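Local coordinates for protein citrate lyase (Yersinia pestis, PDB 3QLL) that is a putative citrate lyase beta subunit encoded in a virulence operon, probably a magnesium-dependent lyase of the HpcH/HpaI aldolase family, at residues V173-I187 with R212-D226. Residues are numbered along the deposited sequence; the frame is centred on the assembly and turned at random.
Sequences VESIAAATPKLAGLI and RLVSACAMNGIPAID
Arg212 takes hold of the Glu174 carboxylate side-on, NE giving a nearly straight bond of 2.7 Å to the syn lone pair of OE2 while NH2 reaches OE1 at 3.0 Å. The bidentate salt bridge ties helix 173-177 to helix 203-220 on the outside of a TIM-type (beta/alpha)8 barrel, where helix 203-220 lies against strand 183-188. The arginine reaches across on a chain that is extended to NE and leaves the backbone with CG opposite N (chi1 -161°), meeting a glutamate bent at chi2; carboxylate and guanidinium lie nearly coplanar, 20° apart. Asn171 takes up NH1 of the same guanidinium.

Beside the salt bridge, Val173 and, one turn on, Ala177 close on Ala216; the axes of 173-177 and 212-220 diverge by 33°. The Leu213 methyl CD1 sits 3.7 Å from both Val173 CG2 and Leu186 CD1, joining helix to helix and helix to sheet, and Cys217 SG lies against Leu186 CB. A Schellman motif at Gly221 ends the helix and turns Ile222 inward, its CD1 against Leu183 CD2. The strands then pair in parallel: Leu186 N donates to Pro223 O, and Ile225 N to Leu186 O at 2.7 Å. On the barrel's inner face Ile187 packs on Ile225, about 7 Å, side chain to side chain, from Arg107, predicted to bind substrate. At the C-terminal end of the helix pair, Asn220 ND2 bonds Ala216 O and a water that in turn donates to Glu174 O at 2.9 Å.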
# COMPACT_ATOMS: atom_id res chain seq x y z
N VAL A 173 -5.13 -7.25 -8.57
CA VAL A 173 -3.96 -8.12 -8.70
C VAL A 173 -4.09 -9.42 -7.90
O VAL A 173 -3.62 -10.47 -8.33
CB VAL A 173 -2.60 -7.39 -8.39
CG1 VAL A 173 -2.38 -7.15 -6.88
CG2 VAL A 173 -1.43 -8.18 -8.97
N GLU A 174 -4.76 -9.36 -6.75
CA GLU A 174 -4.98 -10.55 -5.95
C GLU A 174 -5.82 -11.57 -6.73
O GLU A 174 -5.49 -12.74 -6.77
CB GLU A 174 -5.63 -10.20 -4.59
CG GLU A 174 -4.69 -9.31 -3.72
CD GLU A 174 -4.60 -7.85 -4.21
OE1 GLU A 174 -5.52 -7.41 -4.94
OE2 GLU A 174 -3.61 -7.15 -3.87
N SER A 175 -6.88 -11.12 -7.38
CA SER A 175 -7.71 -12.07 -8.10
C SER A 175 -7.05 -12.58 -9.40
O SER A 175 -7.32 -13.71 -9.79
CB SER A 175 -9.11 -11.49 -8.37
OG SER A 175 -9.18 -10.54 -9.40
N ILE A 176 -6.26 -11.74 -10.09
CA ILE A 176 -5.47 -12.14 -11.28
C ILE A 176 -4.42 -13.22 -10.98
O ILE A 176 -4.23 -14.15 -11.76
CB ILE A 176 -4.79 -10.90 -11.92
CG1 ILE A 176 -5.87 -10.01 -12.54
CG2 ILE A 176 -3.70 -11.31 -12.93
CD1 ILE A 176 -5.41 -8.60 -12.89
N ALA A 177 -3.67 -13.03 -9.89
CA ALA A 177 -2.62 -13.98 -9.47
C ALA A 177 -3.19 -15.34 -9.07
O ALA A 177 -2.50 -16.34 -9.15
CB ALA A 177 -1.78 -13.40 -8.33
N ALA A 178 -4.49 -15.37 -8.74
CA ALA A 178 -5.16 -16.59 -8.32
C ALA A 178 -6.05 -17.14 -9.46
O ALA A 178 -6.84 -18.08 -9.25
CB ALA A 178 -5.99 -16.33 -7.05
N ALA A 179 -5.93 -16.54 -10.64
CA ALA A 179 -6.93 -16.79 -11.71
C ALA A 179 -6.98 -18.22 -12.27
O ALA A 179 -8.02 -18.68 -12.69
CB ALA A 179 -6.73 -15.79 -12.87
N THR A 180 -5.81 -18.79 -12.53
CA THR A 180 -5.68 -20.15 -13.07
C THR A 180 -4.32 -20.73 -12.74
O THR A 180 -3.34 -20.01 -12.71
CB THR A 180 -5.95 -20.14 -14.60
OG1 THR A 180 -5.57 -21.40 -15.15
CG2 THR A 180 -5.11 -19.12 -15.27
N PRO A 181 -4.23 -22.07 -12.58
CA PRO A 181 -2.98 -22.83 -12.34
C PRO A 181 -2.01 -22.63 -13.49
O PRO A 181 -0.81 -22.86 -13.35
CB PRO A 181 -3.45 -24.28 -12.31
CG PRO A 181 -4.87 -24.22 -11.89
CD PRO A 181 -5.43 -22.90 -12.36
N LYS A 182 -2.55 -22.38 -14.68
CA LYS A 182 -1.68 -22.15 -15.82
C LYS A 182 -0.85 -20.86 -15.76
O LYS A 182 0.15 -20.73 -16.47
CB LYS A 182 -2.48 -22.21 -17.11
CG LYS A 182 -2.56 -23.66 -17.54
CD LYS A 182 -3.58 -23.93 -18.60
CE LYS A 182 -3.14 -23.38 -19.94
NZ LYS A 182 -3.79 -24.11 -21.06
N LEU A 183 -1.25 -19.91 -14.91
CA LEU A 183 -0.47 -18.69 -14.69
C LEU A 183 0.85 -19.04 -14.03
O LEU A 183 0.87 -19.77 -13.04
CB LEU A 183 -1.24 -17.72 -13.81
CG LEU A 183 -0.54 -16.40 -13.48
CD1 LEU A 183 -0.31 -15.69 -14.79
CD2 LEU A 183 -1.37 -15.56 -12.53
N ALA A 184 1.96 -18.60 -14.63
CA ALA A 184 3.29 -18.99 -14.15
C ALA A 184 4.14 -17.82 -13.64
O ALA A 184 5.26 -18.01 -13.23
CB ALA A 184 4.05 -19.72 -15.28
N GLY A 185 3.56 -16.63 -13.61
CA GLY A 185 4.28 -15.44 -13.19
C GLY A 185 3.61 -14.18 -13.70
O GLY A 185 2.80 -14.19 -14.63
N LEU A 186 3.94 -13.06 -13.05
CA LEU A 186 3.45 -11.76 -13.46
C LEU A 186 4.64 -10.78 -13.66
O LEU A 186 5.52 -10.66 -12.80
CB LEU A 186 2.49 -11.21 -12.43
CG LEU A 186 1.15 -11.94 -12.29
CD1 LEU A 186 0.37 -11.37 -11.11
CD2 LEU A 186 0.32 -11.83 -13.61
N ILE A 187 4.60 -10.03 -14.75
CA ILE A 187 5.55 -8.99 -15.02
C ILE A 187 4.94 -7.63 -14.61
O ILE A 187 3.74 -7.40 -14.77
CB ILE A 187 5.94 -8.95 -16.53
CG1 ILE A 187 6.60 -10.27 -16.94
CG2 ILE A 187 6.88 -7.80 -16.83
CD1 ILE A 187 6.74 -10.45 -18.43
N ARG A 212 2.65 -4.64 -3.72
CA ARG A 212 1.36 -5.31 -3.88
C ARG A 212 1.44 -6.40 -4.94
O ARG A 212 0.82 -7.46 -4.79
CB ARG A 212 0.26 -4.30 -4.22
CG ARG A 212 -1.10 -4.85 -3.95
CD ARG A 212 -2.21 -3.83 -4.14
NE ARG A 212 -3.52 -4.47 -4.23
CZ ARG A 212 -4.60 -3.83 -4.62
NH1 ARG A 212 -4.49 -2.55 -4.92
NH2 ARG A 212 -5.77 -4.45 -4.69
N LEU A 213 2.21 -6.17 -6.01
CA LEU A 213 2.35 -7.21 -7.02
C LEU A 213 3.10 -8.43 -6.47
O LEU A 213 2.59 -9.57 -6.57
CB LEU A 213 3.05 -6.68 -8.26
CG LEU A 213 3.42 -7.76 -9.28
CD1 LEU A 213 2.16 -8.42 -9.81
CD2 LEU A 213 4.21 -7.18 -10.43
N VAL A 214 4.23 -8.19 -5.81
CA VAL A 214 5.05 -9.28 -5.25
C VAL A 214 4.24 -10.10 -4.24
O VAL A 214 4.22 -11.33 -4.30
CB VAL A 214 6.34 -8.72 -4.59
CG1 VAL A 214 7.09 -9.79 -3.83
CG2 VAL A 214 7.24 -8.14 -5.64
N SER A 215 3.52 -9.42 -3.35
CA SER A 215 2.67 -10.10 -2.37
C SER A 215 1.64 -11.08 -3.00
O SER A 215 1.47 -12.18 -2.55
CB SER A 215 1.96 -9.07 -1.50
OG SER A 215 0.99 -9.71 -0.70
N ALA A 216 0.99 -10.65 -4.07
CA ALA A 216 -0.01 -11.43 -4.78
C ALA A 216 0.62 -12.66 -5.43
O ALA A 216 0.09 -13.78 -5.34
CB ALA A 216 -0.74 -10.55 -5.82
N CYS A 217 1.79 -12.45 -6.02
CA CYS A 217 2.59 -13.55 -6.59
C CYS A 217 2.98 -14.61 -5.56
O CYS A 217 2.71 -15.81 -5.77
CB CYS A 217 3.86 -12.99 -7.27
SG CYS A 217 3.35 -12.09 -8.83
N ALA A 218 3.57 -14.15 -4.45
CA ALA A 218 4.05 -15.02 -3.36
C ALA A 218 2.96 -15.88 -2.76
O ALA A 218 3.17 -17.02 -2.38
CB ALA A 218 4.72 -14.17 -2.27
N MSE A 219 1.78 -15.29 -2.68
CA MSE A 219 0.56 -15.91 -2.19
C MSE A 219 0.07 -17.06 -3.11
O MSE A 219 -0.58 -18.00 -2.68
CB MSE A 219 -0.48 -14.81 -2.19
CG MSE A 219 -1.88 -15.29 -2.06
SE MSE A 219 -2.11 -15.47 -0.15
CE MSE A 219 -3.35 -14.03 0.10
N ASN A 220 0.40 -16.97 -4.39
CA ASN A 220 -0.08 -17.94 -5.36
C ASN A 220 1.02 -18.85 -5.90
O ASN A 220 0.78 -19.67 -6.80
CB ASN A 220 -0.81 -17.22 -6.51
CG ASN A 220 -2.15 -16.73 -6.10
OD1 ASN A 220 -3.07 -17.52 -5.90
ND2 ASN A 220 -2.26 -15.42 -5.89
N GLY A 221 2.21 -18.73 -5.32
CA GLY A 221 3.31 -19.61 -5.63
C GLY A 221 3.92 -19.31 -7.01
O GLY A 221 4.43 -20.21 -7.68
N ILE A 222 3.86 -18.05 -7.45
CA ILE A 222 4.48 -17.68 -8.73
C ILE A 222 5.50 -16.54 -8.57
O ILE A 222 5.35 -15.68 -7.69
CB ILE A 222 3.39 -17.25 -9.81
CG1 ILE A 222 2.67 -15.97 -9.37
CG2 ILE A 222 2.39 -18.41 -10.10
CD1 ILE A 222 1.47 -15.61 -10.23
N PRO A 223 6.49 -16.48 -9.47
CA PRO A 223 7.48 -15.41 -9.38
C PRO A 223 6.91 -14.08 -9.85
O PRO A 223 6.00 -14.06 -10.72
CB PRO A 223 8.58 -15.85 -10.33
CG PRO A 223 7.91 -16.75 -11.29
CD PRO A 223 6.74 -17.38 -10.60
N ALA A 224 7.37 -13.00 -9.23
CA ALA A 224 7.14 -11.64 -9.71
C ALA A 224 8.31 -11.24 -10.59
O ALA A 224 9.47 -11.46 -10.24
CB ALA A 224 7.02 -10.69 -8.56
N ILE A 225 8.00 -10.74 -11.78
CA ILE A 225 9.05 -10.31 -12.67
C ILE A 225 9.08 -8.81 -12.84
O ILE A 225 8.12 -8.23 -13.36
CB ILE A 225 8.90 -10.97 -14.04
CG1 ILE A 225 8.82 -12.49 -13.88
CG2 ILE A 225 10.07 -10.56 -14.94
CD1 ILE A 225 8.18 -13.18 -15.05
N ASP A 226 10.20 -8.19 -12.47
CA ASP A 226 10.29 -6.74 -12.54
C ASP A 226 10.29 -6.20 -13.98
O ASP A 226 10.73 -6.89 -14.94
CB ASP A 226 11.52 -6.23 -11.78
CG ASP A 226 11.46 -4.72 -11.52
OD1 ASP A 226 10.34 -4.13 -11.49
OD2 ASP A 226 12.55 -4.12 -11.33
O HOH W 1 -3.93 -13.77 -4.60